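Serine repeat antigen 5 (Plasmodium falciparum, PDB 6X42) is a papain-family pseudo-zymogen of the malaria parasite that probably does not act as an ordinary active cysteine protease. Local coordinates at residues K59-L62 against E63-R66; F102-I105 against I106-G110. All blocks are in the same frame, centred on the assembly; numbering follows the deposited sequence.

Both contacts lie along single helices of the papain-like fold and join residues one turn apart. Contact 1, on helix 53-68, is buried almost throughout, and its centre lies about 8 Å from the centre of the chain; contact 2, at the C-terminal end of helix 99-109, has its centre about 17 Å from the same point and is partly buried. Their chemistry follows: a salt bridge and two CH-pi contacts in the buried helix, against an apolar stripe and a weak amide-carboxylate bond in the outer one. The two helices meet directly, with L62 CD1 packed 3.7 Å from I106 CD1, and F102 reaches both L62 and K59, so the apolar side of contact 2 continues into contact 1.

Contact 1 (K59-L62 against E63-R66)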
loop_
_atom_site.group_PDB
_atom_site.type_symbol
_atom_site.label_atom_id
_atom_site.label_comp_id
_atom_site.label_asym_id
_atom_site.label_seq_id
_atom_site.Cartn_x
_atom_site.Cartn_y
_atom_site.Cartn_z
ATOM N N LYS A 59 5.337 0.271 -3.626
ATOM C CA LYS A 59 6.230 -0.855 -3.869
ATOM C C LYS A 59 5.752 -2.103 -3.135
ATOM O O LYS A 59 5.901 -3.224 -3.643
ATOM C CB LYS A 59 7.686 -0.507 -3.529
ATOM C CG LYS A 59 8.082 -0.729 -2.083
ATOM C CD LYS A 59 9.498 -0.208 -1.775
ATOM C CE LYS A 59 9.957 -0.600 -0.398
ATOM N NZ LYS A 59 10.477 -1.992 -0.368
ATOM N N TYR A 60 5.180 -1.934 -1.937
ATOM C CA TYR A 60 4.660 -3.089 -1.215
ATOM C C TYR A 60 3.519 -3.749 -1.985
ATOM O O TYR A 60 3.408 -4.970 -2.016
ATOM C CB TYR A 60 4.208 -2.697 0.181
ATOM C CG TYR A 60 3.593 -3.828 0.967
ATOM C CD1 TYR A 60 4.384 -4.772 1.633
ATOM C CD2 TYR A 60 2.215 -3.990 1.008
ATOM C CE1 TYR A 60 3.811 -5.797 2.372
ATOM C CE2 TYR A 60 1.636 -5.003 1.735
ATOM C CZ TYR A 60 2.426 -5.911 2.414
ATOM O OH TYR A 60 1.796 -6.895 3.150
ATOM N N HIS A 61 2.668 -2.945 -2.622
ATOM C CA HIS A 61 1.602 -3.489 -3.459
ATOM C C HIS A 61 2.176 -4.346 -4.590
ATOM O O HIS A 61 1.662 -5.434 -4.857
ATOM C CB HIS A 61 0.731 -2.327 -3.944
ATOM C CG HIS A 61 -0.477 -2.722 -4.744
ATOM N ND1 HIS A 61 -1.435 -3.604 -4.300
ATOM C CD2 HIS A 61 -0.908 -2.290 -5.952
ATOM C CE1 HIS A 61 -2.381 -3.722 -5.223
ATOM N NE2 HIS A 61 -2.101 -2.912 -6.223
ATOM N N LEU A 62 3.260 -3.900 -5.233
ATOM C CA LEU A 62 3.927 -4.746 -6.221
ATOM C C LEU A 62 4.568 -5.973 -5.579
ATOM O O LEU A 62 4.560 -7.060 -6.176
ATOM C CB LEU A 62 4.970 -3.953 -7.004
ATOM C CG LEU A 62 4.494 -2.941 -8.022
ATOM C CD1 LEU A 62 5.700 -2.368 -8.768
ATOM C CD2 LEU A 62 3.522 -3.595 -9.010
ATOM N N GLU A 63 5.146 -5.824 -4.379
ATOM C CA GLU A 63 5.728 -6.979 -3.679
ATOM C C GLU A 63 4.663 -8.043 -3.369
ATOM O O GLU A 63 4.920 -9.245 -3.516
ATOM C CB GLU A 63 6.457 -6.542 -2.401
ATOM C CG GLU A 63 7.715 -5.713 -2.704
ATOM C CD GLU A 63 8.188 -4.830 -1.550
ATOM O OE1 GLU A 63 7.539 -4.835 -0.471
ATOM O OE2 GLU A 63 9.221 -4.128 -1.725
ATOM N N THR A 64 3.451 -7.635 -2.960
ATOM C CA THR A 64 2.430 -8.652 -2.686
ATOM C C THR A 64 1.921 -9.271 -3.978
ATOM O O THR A 64 1.631 -10.468 -4.014
ATOM C CB THR A 64 1.277 -8.152 -1.794
ATOM O OG1 THR A 64 0.447 -7.191 -2.468
ATOM C CG2 THR A 64 1.790 -7.533 -0.496
ATOM N N ILE A 65 1.797 -8.469 -5.045
ATOM C CA ILE A 65 1.416 -9.031 -6.333
ATOM C C ILE A 65 2.433 -10.081 -6.759
ATOM O O ILE A 65 2.062 -11.164 -7.230
ATOM C CB ILE A 65 1.252 -7.919 -7.388
ATOM C CG1 ILE A 65 -0.010 -7.094 -7.116
ATOM C CG2 ILE A 65 1.251 -8.519 -8.783
ATOM C CD1 ILE A 65 -0.097 -5.778 -7.866
ATOM N N ARG A 66 3.731 -9.783 -6.596
ATOM C CA ARG A 66 4.776 -10.758 -6.915
ATOM C C ARG A 66 4.643 -12.016 -6.063
ATOM O O ARG A 66 4.761 -13.134 -6.576
ATOM C CB ARG A 66 6.148 -10.105 -6.770
ATOM C CG ARG A 66 6.490 -9.168 -7.943
ATOM C CD ARG A 66 7.830 -8.455 -7.772
ATOM N NE ARG A 66 8.905 -9.421 -7.566
ATOM C CZ ARG A 66 9.503 -10.103 -8.539
ATOM N NH1 ARG A 66 9.162 -9.901 -9.805
ATOM N NH2 ARG A 66 10.435 -10.996 -8.248
#
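The ring of Y60 is overlapped on one face by T64, whose methyl CG2 stands 3.6 Å from the ring centroid in a CH-pi contact, displaced toward the CE2-CZ rim. CG of Y60 is anti to the backbone N (chi1 177°), which swings the ring forward along the helix to a residue four positions on. The same pairing recurs one residue later: CD1 of I65 lies over a face of the H61 imidazole, 4.0 Å from its centroid. T64 gives its methyl to the ring and keeps OG1 for S188 and the carbonyl of K186, whereas I65 reaches the imidazole with the end of its longer CG1 arm. H61 is gripped at both nitrogens, ND1 by S188 and NE2 by the backbone N of F277, which should fix the ring's rotation.

On another side of the helix K59 and E63 form a salt bridge, NZ to OE2 at 2.8 Å, using the syn lone pair of the carboxylate. The lysine chain runs extended and then bends at its last torsion (chi4 81°), bringing NZ to the glutamate. The carboxylate plane stands 80° from the Y60 ring, and OE1 comes 3.8 Å from CD1 of that ring. Beneath these side chains the backbone keeps its i to i+4 bonds, such as T64 N to Y60 O at 2.8 Å.

Helix 53-68 is the long helix of the papain-like fold that packs against the sheet, L62 on F277 and I65 on V279, and against helix 99-109. Both charges are buried and shared: NZ also meets E45 and the carbonyl of I76, while OE2 accepts the backbone N of I76. Such a network would favour a charged lysine and glutamate inside the protein, and it ties this helix to the backbone of I76 and to E45.

Contact 2 (F102-I105 against I106-G110); sequences FLQI and IEDYG
I106 and F102 form the apolar centre, with the isoleucine methyl CD1 3.6 Å from ring atom CE2. The methyl approaches the ring obliquely, and the side chains touch near CE2 and CD2. CG of F102 lies anti to the backbone N (chi1 -179°), which turns the ring toward I106 across one turn. L103 adds a looser touch, its CD2 4.5 Å from the same CD1. Large hydrocarbon groups suit this side of the helix because V81 of helix 78-83 packs on F102 and I105, W140 and L112 meet I106, and I145 covers L103 and I106.

Farther round, CG2 of I105 lies 4.2 Å from CD1 of Y109, and the I105 carbonyl oxygen meets the tyrosine ring at its edge, in plane, 3.4 Å from CD1. That oxygen also accepts the backbone N of Y109 at 2.9 Å.

Q104, E107 and D108 lie on the solvent side, where an amide and carboxylates can be hydrated. The Q104 chain folds at chi2 (66°), carrying NE2 to OD2 of D108, a weak bond of 3.4 Å with amide and carboxylate planes 53° apart. E107 takes its partner elsewhere, OE2 bonding to NE2 of H147.

Just past the last helical residue G110 takes positive phi, a common helix ending in which a residue without a side chain sits easily, and its N still bonds to O of I106 at 2.8 Å. The division before it, hydrocarbon on one side and amide and acids on another, is characteristic of an amphipathic helix lying against the helical part of a papain-like domain.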
loop_
_atom_site.group_PDB
_atom_site.type_symbol
_atom_site.label_atom_id
_atom_site.label_comp_id
_atom_site.label_asym_id
_atom_site.label_seq_id
_atom_site.Cartn_x
_atom_site.Cartn_y
_atom_site.Cartn_z
ATOM N N PHE A 102 4.611 6.974 -9.188
ATOM C CA PHE A 102 5.348 5.726 -9.028
ATOM C C PHE A 102 5.309 4.901 -10.309
ATOM O O PHE A 102 6.345 4.416 -10.790
ATOM C CB PHE A 102 4.778 4.967 -7.831
ATOM C CG PHE A 102 5.464 3.681 -7.542
ATOM C CD1 PHE A 102 6.494 3.618 -6.595
ATOM C CD2 PHE A 102 5.052 2.508 -8.149
ATOM C CE1 PHE A 102 7.124 2.424 -6.319
ATOM C CE2 PHE A 102 5.673 1.312 -7.864
ATOM C CZ PHE A 102 6.715 1.265 -6.945
ATOM N N LEU A 103 4.124 4.740 -10.892
ATOM C CA LEU A 103 4.051 3.974 -12.128
ATOM C C LEU A 103 4.808 4.654 -13.267
ATOM O O LEU A 103 5.408 3.983 -14.110
ATOM C CB LEU A 103 2.598 3.761 -12.527
ATOM C CG LEU A 103 1.809 2.805 -11.648
ATOM C CD1 LEU A 103 0.400 2.721 -12.198
ATOM C CD2 LEU A 103 2.412 1.424 -11.590
ATOM N N GLN A 104 4.769 5.984 -13.330
ATOM C CA GLN A 104 5.484 6.686 -14.391
ATOM C C GLN A 104 6.980 6.436 -14.311
ATOM O O GLN A 104 7.651 6.322 -15.341
ATOM C CB GLN A 104 5.204 8.179 -14.286
ATOM C CG GLN A 104 5.600 8.932 -15.539
ATOM C CD GLN A 104 4.742 8.532 -16.752
ATOM O OE1 GLN A 104 3.517 8.422 -16.653
ATOM N NE2 GLN A 104 5.387 8.294 -17.884
ATOM N N ILE A 105 7.524 6.360 -13.099
ATOM C CA ILE A 105 8.946 6.089 -12.934
ATOM C C ILE A 105 9.288 4.698 -13.444
ATOM O O ILE A 105 10.293 4.513 -14.149
ATOM C CB ILE A 105 9.334 6.285 -11.456
ATOM C CG1 ILE A 105 9.250 7.772 -11.112
ATOM C CG2 ILE A 105 10.718 5.706 -11.173
ATOM C CD1 ILE A 105 9.100 8.036 -9.662
ATOM N N ILE A 106 8.452 3.706 -13.124
ATOM C CA ILE A 106 8.629 2.371 -13.701
ATOM C C ILE A 106 8.593 2.421 -15.223
ATOM O O ILE A 106 9.395 1.773 -15.895
ATOM C CB ILE A 106 7.563 1.396 -13.173
ATOM C CG1 ILE A 106 7.774 1.150 -11.701
ATOM C CG2 ILE A 106 7.616 0.077 -13.967
ATOM C CD1 ILE A 106 6.713 0.253 -11.122
ATOM N N GLU A 107 7.611 3.126 -15.791
ATOM C CA GLU A 107 7.530 3.191 -17.252
ATOM C C GLU A 107 8.788 3.813 -17.839
ATOM O O GLU A 107 9.283 3.373 -18.884
ATOM C CB GLU A 107 6.318 4.022 -17.670
ATOM C CG GLU A 107 4.983 3.541 -17.107
ATOM C CD GLU A 107 4.219 2.632 -18.047
ATOM O OE1 GLU A 107 4.802 2.187 -19.049
ATOM O OE2 GLU A 107 3.027 2.381 -17.787
ATOM N N ASP A 108 9.307 4.857 -17.190
ATOM C CA ASP A 108 10.424 5.607 -17.749
ATOM C C ASP A 108 11.749 4.867 -17.603
ATOM O O ASP A 108 12.637 5.028 -18.448
ATOM C CB ASP A 108 10.538 6.976 -17.062
ATOM C CG ASP A 108 9.389 7.917 -17.414
ATOM O OD1 ASP A 108 9.188 8.920 -16.696
ATOM O OD2 ASP A 108 8.685 7.655 -18.413
ATOM N N TYR A 109 11.912 4.075 -16.543
ATOM C CA TYR A 109 13.192 3.440 -16.247
ATOM C C TYR A 109 13.219 1.943 -16.526
ATOM O O TYR A 109 14.281 1.416 -16.860
ATOM C CB TYR A 109 13.610 3.735 -14.794
ATOM C CG TYR A 109 14.096 5.164 -14.641
ATOM C CD1 TYR A 109 13.196 6.223 -14.531
ATOM C CD2 TYR A 109 15.460 5.463 -14.678
ATOM C CE1 TYR A 109 13.637 7.526 -14.435
ATOM C CE2 TYR A 109 15.909 6.764 -14.573
ATOM C CZ TYR A 109 14.993 7.786 -14.462
ATOM O OH TYR A 109 15.432 9.081 -14.363
ATOM N N GLY A 110 12.086 1.249 -16.440
ATOM C CA GLY A 110 12.057 -0.171 -16.761
ATOM C C GLY A 110 12.792 -1.070 -15.790
ATOM O O GLY A 110 12.887 -2.278 -16.032
#